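Local coordinates for actin-binding protein (PDB 1JO8) that binds actin filaments and regulates actin assembly by the ARP2/3 complex, its SH3 domain, the part described here, binding partner proteins, at residues 9-13 / 14-18; 47-51 / 52-56. One frame throughout, in Å; residues are numbered along the deposited sequence.

Contact 1 (9-13 / 14-18); sequences YDAAE and DNELT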
ATOM      1  N   TYR A   9      -4.305  -4.607  -5.697  1.00  7.35           N
ATOM      2  CA  TYR A   9      -4.493  -5.357  -4.458  1.00  6.98           C
ATOM      3  C   TYR A   9      -5.895  -5.099  -3.973  1.00  6.67           C
ATOM      4  O   TYR A   9      -6.311  -3.942  -3.828  1.00  6.90           O
ATOM      5  CB  TYR A   9      -3.502  -4.992  -3.342  1.00  6.90           C
ATOM      6  CG  TYR A   9      -3.798  -5.804  -2.105  1.00  7.63           C
ATOM      7  CD1 TYR A   9      -3.516  -7.157  -2.078  1.00  8.45           C
ATOM      8  CD2 TYR A   9      -4.448  -5.263  -1.011  1.00  8.49           C
ATOM      9  CE1 TYR A   9      -3.854  -7.946  -1.014  1.00  9.18           C
ATOM     10  CE2 TYR A   9      -4.777  -6.051   0.079  1.00  8.78           C
ATOM     11  CZ  TYR A   9      -4.490  -7.378   0.066  1.00  8.92           C
ATOM     12  OH  TYR A   9      -4.833  -8.215   1.118  1.00 10.47           O
ATOM     13  N   ASP A  10      -6.623  -6.182  -3.765  1.00  6.88           N
ATOM     14  CA  ASP A  10      -7.974  -6.102  -3.241  1.00  7.22           C
ATOM     15  C   ASP A  10      -7.997  -6.438  -1.763  1.00  7.29           C
ATOM     16  O   ASP A  10      -7.582  -7.535  -1.370  1.00  7.50           O
ATOM     17  CB  ASP A  10      -8.875  -7.102  -3.961  1.00  8.18           C
ATOM     18  CG  ASP A  10      -9.167  -6.723  -5.391  1.00 10.94           C
ATOM     19  OD1 ASP A  10      -9.151  -5.534  -5.726  1.00 11.12           O
ATOM     20  OD2 ASP A  10      -9.477  -7.585  -6.241  1.00 16.04           O
ATOM     21  N   ALA A  11      -8.484  -5.534  -0.936  1.00  6.74           N
ATOM     22  CA  ALA A  11      -8.605  -5.853   0.472  1.00  7.16           C
ATOM     23  C   ALA A  11      -9.496  -7.063   0.683  1.00  7.39           C
ATOM     24  O   ALA A  11     -10.475  -7.265  -0.018  1.00  7.95           O
ATOM     25  CB  ALA A  11      -9.205  -4.689   1.225  1.00  6.74           C
ATOM     26  N   ALA A  12      -9.190  -7.813   1.730  1.00  8.05           N
ATOM     27  CA  ALA A  12     -10.026  -8.915   2.173  1.00  8.73           C
ATOM     28  C   ALA A  12     -10.423  -8.725   3.627  1.00  8.86           C
ATOM     29  O   ALA A  12     -11.123  -9.557   4.189  1.00  9.55           O
ATOM     30  CB  ALA A  12      -9.298 -10.252   2.004  1.00 10.62           C
ATOM     31  N   GLU A  13      -9.940  -7.663   4.263  1.00  7.85           N
ATOM     32  CA  GLU A  13     -10.238  -7.396   5.665  1.00  7.46           C
ATOM     33  C   GLU A  13     -10.439  -5.907   5.833  1.00  7.21           C
ATOM     34  O   GLU A  13      -9.930  -5.113   5.034  1.00  7.02           O
ATOM     35  CB  GLU A  13      -9.105  -7.852   6.606  1.00  8.89           C
ATOM     36  CG  GLU A  13      -8.723  -9.305   6.522  1.00 10.33           C
ATOM     37  CD  GLU A  13      -9.828 -10.271   6.948  1.00 13.00           C
ATOM     38  OE1 GLU A  13     -10.743  -9.853   7.691  1.00 13.76           O
ATOM     39  OE2 GLU A  13      -9.751 -11.446   6.548  1.00 14.11           O
ATOM     40  N   ASP A  14     -11.083  -5.503   6.926  1.00  7.63           N
ATOM     41  CA  ASP A  14     -11.382  -4.102   7.161  1.00  8.76           C
ATOM     42  C   ASP A  14     -10.154  -3.242   7.385  1.00  9.01           C
ATOM     43  O   ASP A  14     -10.207  -2.043   7.156  1.00 11.09           O
ATOM     44  CB  ASP A  14     -12.300  -3.933   8.363  1.00  9.42           C
ATOM     45  CG  ASP A  14     -13.664  -4.509   8.129  1.00 10.23           C
ATOM     46  OD1 ASP A  14     -14.203  -4.436   6.998  1.00  8.98           O
ATOM     47  OD2 ASP A  14     -14.317  -5.009   9.067  1.00 15.29           O
ATOM     48  N   ASN A  15      -9.049  -3.859   7.808  1.00  8.79           N
ATOM     49  CA  ASN A  15      -7.823  -3.110   8.104  1.00  8.82           C
ATOM     50  C   ASN A  15      -6.854  -2.992   6.925  1.00  8.51           C
ATOM     51  O   ASN A  15      -5.752  -2.479   7.100  1.00  8.46           O
ATOM     52  CB  ASN A  15      -7.110  -3.695   9.340  1.00 10.19           C
ATOM     53  CG  ASN A  15      -6.594  -5.090   9.117  1.00 11.89           C
ATOM     54  OD1 ASN A  15      -6.661  -5.631   8.046  1.00 12.59           O
ATOM     55  ND2 ASN A  15      -6.045  -5.693  10.179  1.00 17.29           N
ATOM     56  N   GLU A  16      -7.276  -3.408   5.730  1.00  7.57           N
ATOM     57  CA  GLU A  16      -6.409  -3.418   4.556  1.00  7.24           C
ATOM     58  C   GLU A  16      -6.750  -2.318   3.575  1.00  6.99           C
ATOM     59  O   GLU A  16      -7.884  -1.831   3.524  1.00  8.38           O
ATOM     60  CB  GLU A  16      -6.537  -4.760   3.835  1.00  7.24           C
ATOM     61  CG  GLU A  16      -5.965  -5.893   4.658  1.00  7.98           C
ATOM     62  CD  GLU A  16      -6.177  -7.257   4.065  1.00  8.64           C
ATOM     63  OE1 GLU A  16      -6.574  -7.337   2.887  1.00  8.85           O
ATOM     64  OE2 GLU A  16      -5.930  -8.253   4.779  1.00  9.78           O
ATOM     65  N   LEU A  17      -5.749  -1.903   2.793  1.00  6.57           N
ATOM     66  CA  LEU A  17      -5.966  -1.014   1.653  1.00  6.27           C
ATOM     67  C   LEU A  17      -6.467  -1.804   0.457  1.00  6.08           C
ATOM     68  O   LEU A  17      -6.291  -3.021   0.360  1.00  6.93           O
ATOM     69  CB  LEU A  17      -4.652  -0.369   1.227  1.00  7.48           C
ATOM     70  CG  LEU A  17      -3.982   0.598   2.191  1.00  8.46           C
ATOM     71  CD1 LEU A  17      -2.633   1.075   1.671  1.00  9.37           C
ATOM     72  CD2 LEU A  17      -4.887   1.767   2.388  1.00  8.23           C
ATOM     73  N   THR A  18      -7.072  -1.082  -0.461  1.00  6.28           N
ATOM     74  CA  THR A  18      -7.430  -1.550  -1.790  1.00  6.87           C
ATOM     75  C   THR A  18      -6.823  -0.546  -2.763  1.00  6.91           C
ATOM     76  O   THR A  18      -6.986   0.647  -2.575  1.00  8.01           O
ATOM     77  CB  THR A  18      -8.956  -1.586  -1.967  1.00  7.69           C
ATOM     78  OG1 THR A  18      -9.491  -2.605  -1.129  1.00  7.97           O
ATOM     79  CG2 THR A  18      -9.372  -1.924  -3.404  1.00  8.13           C
TER
HETATM   80  O   HOH W   1     -10.916  -2.627   3.858  1.00 15.14           O
HETATM   81  O   HOH W   2     -12.163  -7.696   8.489  1.00 16.32           O

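Contact 2 (47-51 / 52-56); sequences GLFPS and NYVSL. With SO4 (sulfate ion), chain C.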
ATOM      1  N   GLY A  47      -4.145   1.720   5.745  1.00  5.80           N
ATOM      2  CA  GLY A  47      -4.314   0.321   6.068  1.00  6.52           C
ATOM      3  C   GLY A  47      -3.110  -0.510   5.712  1.00  6.03           C
ATOM      4  O   GLY A  47      -2.097  -0.004   5.215  1.00  6.30           O
ATOM      5  N   LEU A  48      -3.244  -1.802   5.952  1.00  5.80           N
ATOM      6  CA  LEU A  48      -2.207  -2.765   5.687  1.00  6.55           C
ATOM      7  C   LEU A  48      -2.257  -3.261   4.256  1.00  6.66           C
ATOM      8  O   LEU A  48      -3.329  -3.322   3.629  1.00  7.31           O
ATOM      9  CB  LEU A  48      -2.388  -3.965   6.613  1.00  7.28           C
ATOM     10  CG  LEU A  48      -2.111  -3.736   8.087  1.00  8.48           C
ATOM     11  CD1 LEU A  48      -2.618  -4.912   8.874  1.00 12.44           C
ATOM     12  CD2 LEU A  48      -0.617  -3.539   8.316  1.00 11.12           C
ATOM     13  N   PHE A  49      -1.102  -3.670   3.748  1.00  6.38           N
ATOM     14  CA  PHE A  49      -1.035  -4.223   2.415  1.00  6.72           C
ATOM     15  C   PHE A  49       0.192  -5.105   2.337  1.00  7.43           C
ATOM     16  O   PHE A  49       1.154  -4.888   3.095  1.00  6.71           O
ATOM     17  CB  PHE A  49      -0.992  -3.125   1.350  1.00  7.78           C
ATOM     18  CG  PHE A  49       0.210  -2.236   1.434  1.00  7.66           C
ATOM     19  CD1 PHE A  49       0.273  -1.168   2.313  1.00  7.79           C
ATOM     20  CD2 PHE A  49       1.327  -2.506   0.677  1.00  7.61           C
ATOM     21  CE1 PHE A  49       1.411  -0.387   2.394  1.00  7.15           C
ATOM     22  CE2 PHE A  49       2.450  -1.727   0.766  1.00  8.02           C
ATOM     23  CZ  PHE A  49       2.503  -0.671   1.620  1.00  8.19           C
ATOM     24  N   PRO A  50       0.182  -6.106   1.456  1.00  7.71           N
ATOM     25  CA  PRO A  50       1.337  -6.997   1.346  1.00  8.12           C
ATOM     26  C   PRO A  50       2.449  -6.267   0.629  1.00  8.70           C
ATOM     27  O   PRO A  50       2.273  -5.654  -0.416  1.00  8.35           O
ATOM     28  CB  PRO A  50       0.794  -8.185   0.529  1.00  9.53           C
ATOM     29  CG  PRO A  50      -0.674  -8.006   0.472  1.00 10.13           C
ATOM     30  CD  PRO A  50      -0.908  -6.524   0.552  1.00  8.96           C
ATOM     31  N   SER A  51       3.638  -6.303   1.220  1.00  8.66           N
ATOM     32  CA  SER A  51       4.744  -5.496   0.724  1.00  8.95           C
ATOM     33  C   SER A  51       5.147  -5.801  -0.713  1.00  8.50           C
ATOM     34  O   SER A  51       5.608  -4.911  -1.434  1.00  8.47           O
ATOM     35  CB  SER A  51       5.937  -5.669   1.648  1.00  9.51           C
ATOM     36  OG  SER A  51       6.423  -6.980   1.549  1.00 12.44           O
ATOM     37  N   ASN A  52       4.971  -7.039  -1.166  1.00  8.47           N
ATOM     38  CA  ASN A  52       5.390  -7.382  -2.512  1.00  9.25           C
ATOM     39  C   ASN A  52       4.496  -6.769  -3.608  1.00  9.34           C
ATOM     40  O   ASN A  52       4.790  -6.877  -4.789  1.00 10.23           O
ATOM     41  CB  ASN A  52       5.522  -8.927  -2.674  1.00  9.63           C
ATOM     42  CG  ASN A  52       6.543  -9.575  -1.646  0.60 10.51           C
ATOM     43  OD1 ASN A  52       7.654  -9.892  -2.009  0.60 12.92           O
ATOM     44  ND2 ASN A  52       6.138  -9.745  -0.378  0.75 10.04           N
ATOM     45  N   TYR A  53       3.400  -6.105  -3.249  1.00  7.90           N
ATOM     46  CA  TYR A  53       2.561  -5.464  -4.258  1.00  8.24           C
ATOM     47  C   TYR A  53       3.066  -4.084  -4.683  1.00  7.92           C
ATOM     48  O   TYR A  53       2.493  -3.507  -5.595  1.00  8.24           O
ATOM     49  CB  TYR A  53       1.093  -5.359  -3.811  1.00  7.92           C
ATOM     50  CG  TYR A  53       0.345  -6.646  -3.960  1.00  7.65           C
ATOM     51  CD1 TYR A  53       0.600  -7.731  -3.128  1.00  8.77           C
ATOM     52  CD2 TYR A  53      -0.609  -6.794  -4.930  1.00  7.71           C
ATOM     53  CE1 TYR A  53      -0.076  -8.922  -3.280  1.00  8.37           C
ATOM     54  CE2 TYR A  53      -1.290  -7.979  -5.085  1.00  8.31           C
ATOM     55  CZ  TYR A  53      -1.015  -9.042  -4.258  1.00  7.79           C
ATOM     56  OH  TYR A  53      -1.699 -10.230  -4.443  1.00 10.79           O
ATOM     57  N   VAL A  54       4.088  -3.549  -4.026  1.00  7.85           N
ATOM     58  CA  VAL A  54       4.577  -2.203  -4.332  1.00  7.63           C
ATOM     59  C   VAL A  54       6.080  -2.182  -4.529  1.00  7.24           C
ATOM     60  O   VAL A  54       6.796  -3.092  -4.114  1.00  9.57           O
ATOM     61  CB  VAL A  54       4.209  -1.171  -3.210  1.00  7.95           C
ATOM     62  CG1 VAL A  54       2.736  -1.261  -2.828  1.00  8.53           C
ATOM     63  CG2 VAL A  54       5.068  -1.369  -1.996  1.00  8.27           C
ATOM     64  N   SER A  55       6.555  -1.117  -5.148  1.00  7.37           N
ATOM     65  CA  SER A  55       7.967  -0.845  -5.321  1.00  8.49           C
ATOM     66  C   SER A  55       8.252   0.579  -4.838  1.00  8.23           C
ATOM     67  O   SER A  55       7.557   1.483  -5.255  1.00  7.67           O
ATOM     68  CB  SER A  55       8.311  -0.982  -6.790  1.00 10.31           C
ATOM     69  OG  SER A  55       9.621  -0.547  -7.017  1.00 14.25           O
ATOM     70  N   LEU A  56       9.221   0.794  -3.950  1.00  8.32           N
ATOM     71  CA  LEU A  56       9.465   2.149  -3.428  1.00  9.16           C
ATOM     72  C   LEU A  56       9.790   3.121  -4.559  1.00 10.69           C
ATOM     73  O   LEU A  56      10.453   2.780  -5.540  1.00 11.01           O
ATOM     74  CB  LEU A  56      10.564   2.176  -2.378  1.00  9.96           C
ATOM     75  CG  LEU A  56      10.340   1.280  -1.173  1.00 10.22           C
ATOM     76  CD1 LEU A  56      11.389   1.609  -0.115  1.00 12.53           C
ATOM     77  CD2 LEU A  56       8.978   1.423  -0.567  1.00 11.19           C
TER
HETATM   78  S   SO4 C 401      11.169  -3.861  -6.387  0.70 23.01           S
HETATM   79  O1  SO4 C 401      10.334  -4.521  -7.380  0.70 24.17           O
HETATM   80  O2  SO4 C 401      11.575  -2.547  -6.877  0.70 23.82           O
HETATM   81  O3  SO4 C 401      10.395  -3.704  -5.167  0.70 21.12           O
HETATM   82  O4  SO4 C 401      12.360  -4.683  -6.108  0.70 22.59           O
HETATM   83  O   HOH W   3       7.857  -9.868   2.081  1.00 25.85           O

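Contact 1 (9-13 / 14-18)
Glu-13 and Glu-16 close a type I beta turn, the backbone N of Glu-16 bonding to Glu-13 O at 3.2 Å, within the long loop between strands 3-5 and 24-29 that is the RT loop of the SH3 fold. From this turn the chain doubles back, and Asp-10 comes to lie beside Thr-18, their CA atoms 4.8 Å apart. Next to that pair the backbone N of Ala-11 donates to the side-chain OG1 of Thr-18 over 3.1 Å, so a hydroxyl ties the two arms together.

The carboxylate of Glu-16 makes the main side-chain contact. Its chain runs extended beyond CG (chi2 174°), which brings OE1 across the loop to two donors. One is the backbone N of Ala-12, 2.9 Å from Glu-16 OE1 in a nearly straight bond; the other is the phenol of Tyr-9. They approach from opposite faces of the carboxylate plane, so this one oxygen bridges the backbone of the facing arm and an aromatic side chain. Water 2 links the Glu-13 carboxylate to the backbone of the turn, giving a proton to Glu-13 OE1 and accepting one from Asp-14 N. The Tyr-9 ring is also met at its edge by Leu-17 O, 3.2 Å from CD2. The short phenol bond, Tyr-9 OH to Glu-16 OE1, measures 2.6 Å, and its donor stands 57° out of the carboxylate plane.

Contact 2 (47-51 / 52-56)
Pro-50 and Tyr-53 are joined by the first of two backbone hydrogen bonds that wind the chain through a 3-10 turn between strands 46-50 and 54-56. Tyr-53 N donates to Pro-50 O over 3.1 Å, and one residue later Val-54 N donates to Ser-51 O over 3.3 Å. Each spans three residues, the 3-10 spacing, and both are nearly straight at the hydrogen.

Apolar contacts lie on two different sides of this turn. On one, the Tyr-53 side chain lies obliquely across the proline ring, with its CD1 3.7 Å from Pro-50 CB and its CE1 close to Pro-50 CG. With CG anti to the carbonyl carbon (chi1 -79°), the tyrosine ring stays on the proline side, where it also meets the ring of Tyr-9 edge-to-face. Without the phenol ring, as with an alanine here, Pro-50 CB and CG would probably lose this packing partner and the Tyr-9 ring its edge-to-face mate. On the inner side, Phe-49 and Val-54 cross at about a right angle, CE2 of the phenylalanine lying 3.6 Å from CG1 of the valine. Both side chains also touch Trp-36 and Ile-25, so this pair belongs to the packing between the strands.

Polar contacts involve a water and an ion. In one of two conformers of Asn-52, water 3 accepts from ND2 and may bridge to Ser-51 OG, a longer contact. Farther along, Ser-55 OG donates to O2 of a sulfate ion, probably from the crystallisation liquor, at 2.8 Å.

A 3-10 turn between the last two strands is a hallmark of the SH3 domain; Pro-50 at its entrance and Tyr-53 within it, together with Tyr-9 and Trp-35, correspond to the aromatic surface with which SH3 domains usually bind proline-rich ligands.

In the fold
The two contacts illustrate how a small beta domain divides its work between a surface loop and a partly buried junction of strands. Contact 1 is a surface contact in a loop without regular strand, held mainly by hydrogen bonds, two of them to the carboxylate of Glu-16. Contact 2, nearer the centre of the chain, links the two outermost strands through the 3-10 turn and relies on apolar packing as much as on backbone bonds. Their centres lie about 11 Å apart, and they touch directly: Asn-15 O and Leu-48 N are 2.8 Å apart, a probable hydrogen bond, while CE1 of Tyr-9 packs 3.5 Å from CG of Pro-50. The RT loop is thereby fastened along strand 46-50.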